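Glucuronan lyase A (PDB 2ZZJ) probably cleaves beta-1,4-linked glucuronan chains from within by beta-elimination, as a calcium-binding lyase built on a beta-jelly roll. Local coordinates at residues Glu19-Val24 with Thr43-Tyr48; Pro84-Ile89 with Ala201-Asp206; Asp79-Pro84 with Thr211-Phe216. All blocks are in the same frame, centred on the assembly; numbering follows the deposited sequence.

Interaction 1: Glu19-Val24 with Thr43-Tyr48; sequences ENQGTV and TYTPGY
Q21 and T43 mark the closest passage of the two backbones, their CA atoms 5.9 Å apart. On one side E19 to G22 makes a type II' beta turn closed by the bond from G22 N to E19 O; on the other, T45 to Y48 makes a type II turn with G47 at its third position. Two waters bridge the segments: one joins backbone to backbone, accepting from Q21 N and probably donating to T43 O; the other links Q21 O, to which it donates at 2.9 Å, to the T43 hydroxyl.

N20 makes the central side-chain contact. With CG anti to the backbone N (chi1 -169°), its amide lies flat along the Y48 ring, the planes 18° apart and the two side chains sliding past each other in opposite directions. N20 OD1 sits 3.6 Å above the plane of the Y48 ring, over its centre. N20 OD1 also accepts from T45 OG1 at 3.0 Å, in the carbonyl plane and on a lone pair, so a hydroxyl and a ring together hold the amide in place.

Both loops pass from one sheet of the jelly roll to the other: the E19 turn links strand 15-18 to strand 23-27, and the second loop links strand 37-43 to strand 53-63. At the outer side of the contact, the extended Q21 chain reaches over the threonine methyls, with NE2 3.5 Å from T45 CG2 and OE1 3.8 Å from T43 CG2. E19 crosses Y48 at about a right angle, CG lying 3.8 Å from Y48 OH; the carboxylate bonds to H53, while the Y48 hydroxyl bonds to the carbonyl of R51.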
loop_
_atom_site.group_PDB
_atom_site.type_symbol
_atom_site.label_atom_id
_atom_site.label_comp_id
_atom_site.label_asym_id
_atom_site.label_seq_id
_atom_site.Cartn_x
_atom_site.Cartn_y
_atom_site.Cartn_z
ATOM N N GLU A 19 12.632 -3.563 -8.530
ATOM C CA GLU A 19 13.946 -3.258 -7.980
ATOM C C GLU A 19 14.781 -4.534 -7.769
ATOM O O GLU A 19 14.274 -5.576 -7.296
ATOM C CB GLU A 19 13.742 -2.490 -6.680
ATOM C CG GLU A 19 14.721 -1.433 -6.365
ATOM C CD GLU A 19 14.243 -0.492 -5.259
ATOM O OE1 GLU A 19 14.887 0.578 -5.059
ATOM O OE2 GLU A 19 13.242 -0.804 -4.584
ATOM N N ASN A 20 16.070 -4.471 -8.124
ATOM C CA ASN A 20 16.991 -5.594 -7.866
ATOM C C ASN A 20 16.553 -6.861 -8.610
ATOM O O ASN A 20 16.427 -6.843 -9.819
ATOM C CB ASN A 20 17.158 -5.806 -6.342
ATOM C CG ASN A 20 18.291 -6.766 -5.978
ATOM O OD1 ASN A 20 18.299 -7.324 -4.874
ATOM N ND2 ASN A 20 19.231 -6.971 -6.888
ATOM N N GLN A 21 16.295 -7.956 -7.904
ATOM C CA GLN A 21 15.812 -9.168 -8.553
ATOM C C GLN A 21 14.274 -9.298 -8.583
ATOM O O GLN A 21 13.746 -10.342 -8.948
ATOM C CB GLN A 21 16.428 -10.414 -7.910
ATOM C CG GLN A 21 17.925 -10.599 -8.259
ATOM C CD GLN A 21 18.540 -11.908 -7.738
ATOM O OE1 GLN A 21 17.862 -12.932 -7.583
ATOM N NE2 GLN A 21 19.851 -11.874 -7.482
ATOM N N GLY A 22 13.577 -8.228 -8.217
ATOM C CA GLY A 22 12.095 -8.260 -8.193
ATOM C C GLY A 22 11.465 -8.509 -9.557
ATOM O O GLY A 22 12.059 -8.181 -10.601
ATOM N N THR A 23 10.271 -9.098 -9.562
ATOM C CA THR A 23 9.483 -9.266 -10.786
ATOM C C THR A 23 8.080 -8.708 -10.572
ATOM O O THR A 23 7.621 -8.611 -9.431
ATOM C CB THR A 23 9.404 -10.747 -11.262
ATOM O OG1 THR A 23 8.702 -11.564 -10.311
ATOM C CG2 THR A 23 10.827 -11.331 -11.497
ATOM N N VAL A 24 7.432 -8.317 -11.663
ATOM C CA VAL A 24 6.005 -7.971 -11.696
ATOM C C VAL A 24 5.537 -8.510 -13.031
ATOM O O VAL A 24 6.030 -8.077 -14.100
ATOM C CB VAL A 24 5.748 -6.442 -11.665
ATOM C CG1 VAL A 24 4.246 -6.123 -11.839
ATOM C CG2 VAL A 24 6.269 -5.788 -10.356
ATOM N N THR A 43 13.291 -10.943 -3.937
ATOM C CA THR A 43 14.270 -11.967 -3.557
ATOM C C THR A 43 15.354 -11.308 -2.740
ATOM O O THR A 43 15.972 -10.322 -3.183
ATOM C CB THR A 43 14.908 -12.655 -4.805
ATOM O OG1 THR A 43 13.898 -13.298 -5.588
ATOM C CG2 THR A 43 15.963 -13.710 -4.387
ATOM N N TYR A 44 15.578 -11.816 -1.538
ATOM C CA TYR A 44 16.584 -11.238 -0.656
ATOM C C TYR A 44 17.954 -11.597 -1.248
ATOM O O TYR A 44 18.128 -12.715 -1.727
ATOM C CB TYR A 44 16.472 -11.813 0.771
ATOM C CG TYR A 44 17.421 -11.139 1.750
ATOM C CD1 TYR A 44 17.253 -9.801 2.114
ATOM C CD2 TYR A 44 18.518 -11.839 2.292
ATOM C CE1 TYR A 44 18.141 -9.173 3.000
ATOM C CE2 TYR A 44 19.410 -11.219 3.173
ATOM C CZ TYR A 44 19.231 -9.901 3.516
ATOM O OH TYR A 44 20.107 -9.284 4.392
ATOM N N THR A 45 18.890 -10.645 -1.219
ATOM C CA THR A 45 20.251 -10.849 -1.791
ATOM C C THR A 45 21.258 -10.275 -0.788
ATOM O O THR A 45 21.439 -9.056 -0.693
ATOM C CB THR A 45 20.431 -10.171 -3.186
ATOM O OG1 THR A 45 20.190 -8.767 -3.053
ATOM C CG2 THR A 45 19.474 -10.734 -4.234
ATOM N N PRO A 46 21.881 -11.155 0.021
ATOM C CA PRO A 46 22.849 -10.667 1.002
ATOM C C PRO A 46 23.912 -9.802 0.311
ATOM O O PRO A 46 24.287 -10.073 -0.838
ATOM C CB PRO A 46 23.459 -11.956 1.567
ATOM C CG PRO A 46 22.389 -12.992 1.392
ATOM C CD PRO A 46 21.728 -12.620 0.066
ATOM N N GLY A 47 24.305 -8.724 0.971
ATOM C CA GLY A 47 25.322 -7.812 0.432
ATOM C C GLY A 47 24.742 -6.513 -0.091
ATOM O O GLY A 47 25.322 -5.442 0.115
ATOM N N TYR A 48 23.584 -6.615 -0.750
ATOM C CA TYR A 48 22.902 -5.485 -1.394
ATOM C C TYR A 48 22.468 -4.471 -0.347
ATOM O O TYR A 48 21.968 -4.847 0.727
ATOM C CB TYR A 48 21.734 -6.056 -2.217
ATOM C CG TYR A 48 20.726 -5.101 -2.847
ATOM C CD1 TYR A 48 21.043 -4.360 -3.989
ATOM C CD2 TYR A 48 19.417 -5.014 -2.345
ATOM C CE1 TYR A 48 20.101 -3.528 -4.598
ATOM C CE2 TYR A 48 18.462 -4.185 -2.947
ATOM C CZ TYR A 48 18.808 -3.447 -4.074
ATOM O OH TYR A 48 17.881 -2.616 -4.668
HETATM O O HOH W 1 12.087 -11.648 -7.026
HETATM O O HOH W 2 15.382 -8.540 -5.141
#

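Interaction 2: Pro84-Ile89 with Ala201-Asp206; sequences PQSYNI and ANSWHD
S86 is gripped by two successive residues of the helix. Its backbone N donates to S203 OG at 2.9 Å, and its own hydroxyl OG donates to N202 OD1 at 2.7 Å, in the plane of that carbonyl and on a lone pair. N202 can meet it because CG stands between its backbone N and carbonyl carbon (chi1 54°), which turns the amide back toward the strand. Next to this, Q85 CB packs on S203 CB at 3.5 Å.

The aromatic half of the contact is Y87 with W204. The indole NE1 donates to Y87 OH at 2.9 Å; the bond is bent, and the hydroxyl lies 27° out of the indole plane. The tyrosine edge at the same time faces the five-membered ring in an offset edge-to-face stack, centroids 5.2 Å apart. A phenylalanine in place of W204 would probably leave the Y87 hydroxyl without its indole donor and open a gap where the outer six-membered ring had been.

Further out, one water donates to S86 OG and N88 OD1 and accepts from N202 ND2, while another spans S86 O and W204 N; N88 ND2 bonds to the carbonyl of A90. The Q85 amide, whose OE1 lies at the indole edge, is held through NE2 by H209 O, in the loop after the helix. Y44 and Y52 stack edge-to-face with W204, and W80 does so with Y87.

The axes of strand 86-89 and helix 202-206 pass 7.3 Å apart. This is a short helix in the connection between strand 199-200 and strand 216-227, packed on the start of strand 86-95 in one sheet of the beta-jelly roll.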
loop_
_atom_site.group_PDB
_atom_site.type_symbol
_atom_site.label_atom_id
_atom_site.label_comp_id
_atom_site.label_asym_id
_atom_site.label_seq_id
_atom_site.Cartn_x
_atom_site.Cartn_y
_atom_site.Cartn_z
ATOM N N PRO A 84 7.993 -11.508 11.953
ATOM C CA PRO A 84 7.778 -10.222 12.600
ATOM C C PRO A 84 8.193 -8.986 11.807
ATOM O O PRO A 84 7.818 -7.873 12.189
ATOM C CB PRO A 84 8.644 -10.306 13.878
ATOM C CG PRO A 84 9.520 -11.500 13.726
ATOM C CD PRO A 84 8.905 -12.395 12.725
ATOM N N GLN A 85 8.997 -9.155 10.759
ATOM C CA GLN A 85 9.382 -8.019 9.907
ATOM C C GLN A 85 8.166 -7.529 9.127
ATOM O O GLN A 85 7.162 -8.232 9.038
ATOM C CB GLN A 85 10.506 -8.392 8.945
ATOM C CG GLN A 85 11.879 -8.535 9.628
ATOM C CD GLN A 85 13.002 -8.795 8.654
ATOM O OE1 GLN A 85 12.944 -9.714 7.846
ATOM N NE2 GLN A 85 14.079 -8.025 8.781
ATOM N N SER A 86 8.260 -6.315 8.590
ATOM C CA SER A 86 7.238 -5.788 7.683
ATOM C C SER A 86 7.472 -6.245 6.261
ATOM O O SER A 86 8.591 -6.166 5.769
ATOM C CB SER A 86 7.258 -4.261 7.695
ATOM O OG SER A 86 6.573 -3.729 6.557
ATOM N N TYR A 87 6.401 -6.687 5.609
ATOM C CA TYR A 87 6.331 -6.790 4.135
ATOM C C TYR A 87 5.188 -5.869 3.730
ATOM O O TYR A 87 4.036 -6.106 4.087
ATOM C CB TYR A 87 6.115 -8.232 3.651
ATOM C CG TYR A 87 7.294 -9.121 3.983
ATOM C CD1 TYR A 87 8.372 -9.212 3.107
ATOM C CD2 TYR A 87 7.356 -9.816 5.213
ATOM C CE1 TYR A 87 9.477 -10.012 3.413
ATOM C CE2 TYR A 87 8.464 -10.619 5.532
ATOM C CZ TYR A 87 9.522 -10.696 4.625
ATOM O OH TYR A 87 10.651 -11.455 4.884
ATOM N N ASN A 88 5.534 -4.780 3.052
ATOM C CA ASN A 88 4.562 -3.753 2.730
ATOM C C ASN A 88 3.820 -4.205 1.477
ATOM O O ASN A 88 4.429 -4.785 0.573
ATOM C CB ASN A 88 5.267 -2.420 2.488
ATOM C CG ASN A 88 4.326 -1.238 2.632
ATOM O OD1 ASN A 88 4.024 -0.785 3.750
ATOM N ND2 ASN A 88 3.852 -0.727 1.500
ATOM N N ILE A 89 2.509 -3.971 1.438
ATOM C CA ILE A 89 1.715 -4.414 0.290
ATOM C C ILE A 89 1.052 -3.273 -0.531
ATOM O O ILE A 89 0.620 -3.525 -1.666
ATOM C CB ILE A 89 0.662 -5.494 0.646
ATOM C CG1 ILE A 89 -0.374 -4.972 1.671
ATOM C CG2 ILE A 89 1.354 -6.805 1.183
ATOM C CD1 ILE A 89 -1.561 -5.978 1.897
ATOM N N ALA A 201 9.556 -5.018 0.300
ATOM C CA ALA A 201 10.107 -5.738 1.442
ATOM C C ALA A 201 10.979 -4.777 2.200
ATOM O O ALA A 201 12.206 -4.811 2.087
ATOM C CB ALA A 201 10.874 -6.978 0.965
ATOM N N ASN A 202 10.343 -3.871 2.934
ATOM C CA ASN A 202 11.067 -2.730 3.500
ATOM C C ASN A 202 11.988 -3.064 4.697
ATOM O O ASN A 202 13.072 -2.479 4.871
ATOM C CB ASN A 202 10.130 -1.549 3.808
ATOM C CG ASN A 202 8.944 -1.910 4.689
ATOM O OD1 ASN A 202 8.510 -3.046 4.757
ATOM N ND2 ASN A 202 8.365 -0.900 5.309
ATOM N N SER A 203 11.560 -4.014 5.518
ATOM C CA SER A 203 12.357 -4.401 6.685
ATOM C C SER A 203 13.684 -5.050 6.310
ATOM O O SER A 203 14.647 -4.981 7.109
ATOM C CB SER A 203 11.563 -5.323 7.607
ATOM O OG SER A 203 10.593 -4.587 8.333
ATOM N N TRP A 204 13.748 -5.685 5.129
ATOM C CA TRP A 204 14.988 -6.284 4.657
ATOM C C TRP A 204 16.080 -5.208 4.588
ATOM O O TRP A 204 17.206 -5.423 5.065
ATOM C CB TRP A 204 14.822 -6.934 3.270
ATOM C CG TRP A 204 14.064 -8.211 3.232
ATOM C CD1 TRP A 204 13.602 -8.939 4.315
ATOM C CD2 TRP A 204 13.731 -8.983 2.064
ATOM N NE1 TRP A 204 12.994 -10.093 3.876
ATOM C CE2 TRP A 204 13.049 -10.143 2.508
ATOM C CE3 TRP A 204 13.906 -8.791 0.681
ATOM C CZ2 TRP A 204 12.546 -11.104 1.630
ATOM C CZ3 TRP A 204 13.409 -9.758 -0.198
ATOM C CH2 TRP A 204 12.732 -10.908 0.289
ATOM N N HIS A 205 15.746 -4.049 4.025
ATOM C CA HIS A 205 16.695 -2.938 3.966
ATOM C C HIS A 205 16.801 -2.215 5.315
ATOM O O HIS A 205 17.895 -2.063 5.848
ATOM C CB HIS A 205 16.310 -1.959 2.852
ATOM C CG HIS A 205 17.000 -0.639 2.956
ATOM N ND1 HIS A 205 16.564 0.363 3.799
ATOM C CD2 HIS A 205 18.106 -0.162 2.336
ATOM C CE1 HIS A 205 17.374 1.403 3.686
ATOM N NE2 HIS A 205 18.317 1.108 2.809
ATOM N N ASP A 206 15.664 -1.786 5.867
ATOM C CA ASP A 206 15.654 -0.995 7.085
ATOM C C ASP A 206 16.371 -1.695 8.245
ATOM O O ASP A 206 17.008 -1.025 9.066
ATOM C CB ASP A 206 14.230 -0.628 7.496
ATOM C CG ASP A 206 13.478 0.182 6.425
ATOM O OD1 ASP A 206 14.084 0.645 5.432
ATOM O OD2 ASP A 206 12.250 0.359 6.586
HETATM O O HOH W 3 5.583 -1.057 5.981
HETATM O O HOH W 4 10.882 -6.912 4.582
#

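Interaction 3: Asp79-Pro84 with Thr211-Phe216; sequences DWQFQP and TGTQGF
Two surface loops of the jelly roll run in nearly opposite directions (170° between their end-to-end directions), and Q81 and Q214 reach across between them. Q214 grips the backbone of the other loop, Q81 both the backbone N and the hydroxyl of T213. Q214 reaches out with an extended chain: NE2 donates to D79 O at 2.7 Å, while OE1 accepts from Q81 N at 3.0 Å. In both bonds the donor stands well above the plane of the accepting carbonyl rather than on a lone pair.

Q81 OE1 takes the T213 N-H at 2.8 Å, almost straight at 172° and on a lone pair, and Q81 NE2 donates to T213 OG1 at 3.0 Å. The two glutamine stems lie against each other, CB to CB at 3.7 Å.

Each loop ends or begins at a strand of the same sheet: one follows strand 66-76, the other leads into strand 216-227, and these strands pair antiparallel. R217, at the start of the second, bonds to the carbonyls of Q81 and Q214 and makes a cation-pi contact with W80.

Q83 also touches the other loop and supports Q81 from beside it. Bent at its second torsion (chi2 -69°), it brings NE2 to within 3.0 Å of Q81 OE1 as a second donor, which helps fix the turn of that amide. G212, having no side chain, lets the Q81 and Q83 amides close in over its CA, which lies 3.4 Å from Q83 NE2. Beyond, Q83 OE1 rests on the T211 methyl, and P84 CD reaches the same methyl more distantly. At the other end, the D79 carboxylate bonds to S77 and lies near a bound citrate, probably from the crystallisation liquor.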
loop_
_atom_site.group_PDB
_atom_site.type_symbol
_atom_site.label_atom_id
_atom_site.label_comp_id
_atom_site.label_asym_id
_atom_site.label_seq_id
_atom_site.Cartn_x
_atom_site.Cartn_y
_atom_site.Cartn_z
ATOM N N ASP A 79 2.437 -20.849 0.879
ATOM C CA ASP A 79 3.528 -21.192 1.760
ATOM C C ASP A 79 4.229 -19.983 2.382
ATOM O O ASP A 79 5.406 -20.097 2.766
ATOM C CB ASP A 79 4.540 -22.043 0.994
ATOM C CG ASP A 79 5.161 -21.314 -0.186
ATOM O OD1 ASP A 79 5.017 -20.071 -0.309
ATOM O OD2 ASP A 79 5.811 -21.998 -0.987
ATOM N N TRP A 80 3.512 -18.849 2.478
ATOM C CA TRP A 80 4.025 -17.627 3.099
ATOM C C TRP A 80 4.577 -17.951 4.468
ATOM O O TRP A 80 3.916 -18.634 5.255
ATOM C CB TRP A 80 2.920 -16.552 3.225
ATOM C CG TRP A 80 3.399 -15.217 3.767
ATOM C CD1 TRP A 80 3.403 -14.803 5.078
ATOM C CD2 TRP A 80 3.900 -14.106 2.995
ATOM N NE1 TRP A 80 3.912 -13.521 5.172
ATOM C CE2 TRP A 80 4.197 -13.061 3.911
ATOM C CE3 TRP A 80 4.130 -13.897 1.620
ATOM C CZ2 TRP A 80 4.723 -11.812 3.498
ATOM C CZ3 TRP A 80 4.630 -12.654 1.210
ATOM C CH2 TRP A 80 4.939 -11.635 2.151
ATOM N N GLN A 81 5.782 -17.476 4.745
ATOM C CA GLN A 81 6.442 -17.741 6.027
ATOM C C GLN A 81 6.242 -16.507 6.876
ATOM O O GLN A 81 6.922 -15.482 6.702
ATOM C CB GLN A 81 7.936 -18.067 5.788
ATOM C CG GLN A 81 8.629 -18.688 6.996
ATOM C CD GLN A 81 10.113 -18.875 6.745
ATOM O OE1 GLN A 81 10.931 -18.067 7.180
ATOM N NE2 GLN A 81 10.454 -19.887 5.981
ATOM N N PHE A 82 5.300 -16.584 7.811
ATOM C CA PHE A 82 4.970 -15.433 8.627
ATOM C C PHE A 82 6.171 -15.120 9.525
ATOM O O PHE A 82 6.750 -16.050 10.156
ATOM C CB PHE A 82 3.673 -15.698 9.427
ATOM C CG PHE A 82 2.447 -15.801 8.566
ATOM C CD1 PHE A 82 1.757 -14.641 8.175
ATOM C CD2 PHE A 82 1.986 -17.036 8.124
ATOM C CE1 PHE A 82 0.633 -14.719 7.370
ATOM C CE2 PHE A 82 0.857 -17.129 7.332
ATOM C CZ PHE A 82 0.176 -15.953 6.931
ATOM N N GLN A 83 6.541 -13.831 9.564
ATOM C CA GLN A 83 7.687 -13.299 10.302
ATOM C C GLN A 83 7.354 -11.911 10.829
ATOM O O GLN A 83 6.476 -11.216 10.261
ATOM C CB GLN A 83 8.961 -13.257 9.423
ATOM C CG GLN A 83 9.461 -14.606 8.969
ATOM C CD GLN A 83 10.024 -15.462 10.116
ATOM O OE1 GLN A 83 10.099 -15.022 11.261
ATOM N NE2 GLN A 83 10.428 -16.676 9.793
ATOM N N PRO A 84 7.993 -11.508 11.953
ATOM C CA PRO A 84 7.778 -10.222 12.600
ATOM C C PRO A 84 8.193 -8.986 11.807
ATOM O O PRO A 84 7.818 -7.873 12.189
ATOM C CB PRO A 84 8.644 -10.306 13.878
ATOM C CG PRO A 84 9.520 -11.500 13.726
ATOM C CD PRO A 84 8.905 -12.395 12.725
ATOM N N THR A 211 14.815 -11.795 8.548
ATOM C CA THR A 211 14.396 -12.768 9.572
ATOM C C THR A 211 13.752 -13.969 8.886
ATOM O O THR A 211 12.849 -13.812 8.053
ATOM C CB THR A 211 13.404 -12.085 10.528
ATOM O OG1 THR A 211 14.016 -10.912 11.053
ATOM C CG2 THR A 211 12.946 -12.974 11.681
ATOM N N GLY A 212 14.179 -15.176 9.256
ATOM C CA GLY A 212 13.619 -16.386 8.668
ATOM C C GLY A 212 14.335 -16.860 7.423
ATOM O O GLY A 212 15.458 -16.412 7.145
ATOM N N THR A 213 13.698 -17.770 6.684
ATOM C CA THR A 213 14.361 -18.486 5.604
ATOM C C THR A 213 13.653 -18.371 4.259
ATOM O O THR A 213 14.060 -18.998 3.282
ATOM C CB THR A 213 14.602 -19.983 5.957
ATOM O OG1 THR A 213 13.356 -20.609 6.271
ATOM C CG2 THR A 213 15.531 -20.084 7.150
ATOM N N GLN A 214 12.623 -17.529 4.170
ATOM C CA GLN A 214 11.924 -17.395 2.895
ATOM C C GLN A 214 12.380 -16.091 2.212
ATOM O O GLN A 214 11.714 -15.040 2.313
ATOM C CB GLN A 214 10.399 -17.400 3.104
ATOM C CG GLN A 214 9.612 -17.492 1.796
ATOM C CD GLN A 214 8.139 -17.652 2.085
ATOM O OE1 GLN A 214 7.449 -16.684 2.375
ATOM N NE2 GLN A 214 7.658 -18.889 2.041
ATOM N N GLY A 215 13.525 -16.169 1.536
ATOM C CA GLY A 215 14.093 -15.015 0.841
ATOM C C GLY A 215 13.426 -14.736 -0.492
ATOM O O GLY A 215 13.670 -13.685 -1.099
ATOM N N PHE A 216 12.584 -15.656 -0.948
ATOM C CA PHE A 216 11.803 -15.448 -2.154
ATOM C C PHE A 216 10.341 -15.281 -1.760
ATOM O O PHE A 216 9.684 -16.244 -1.338
ATOM C CB PHE A 216 11.952 -16.630 -3.105
ATOM C CG PHE A 216 11.154 -16.504 -4.376
ATOM C CD1 PHE A 216 11.388 -15.442 -5.261
ATOM C CD2 PHE A 216 10.202 -17.483 -4.726
ATOM C CE1 PHE A 216 10.673 -15.332 -6.483
ATOM C CE2 PHE A 216 9.488 -17.372 -5.912
ATOM C CZ PHE A 216 9.715 -16.282 -6.787
#

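In the fold
The three contacts form one continuous patch on one side of the chain's centre. Interactions 2 and 3 are closest, their centres about 11 Å apart: they share P84, and Q85 OE1 lies 2.9 Å from T211 N, probably hydrogen-bonded. Interaction 1, about 13 and 15 Å from the centres of interactions 2 and 3, joins both through Y44, whose N lies 2.7 Å from G215 O, a probable hydrogen bond, and 3.3 Å from W204 CZ3. W204 thus sits where all three meet, with CH2 3.2 Å from G215 O. None involves the calcium site of D7, K33, S36 and D222; together they tie sheet-to-sheet loops, a strand start and the short helix.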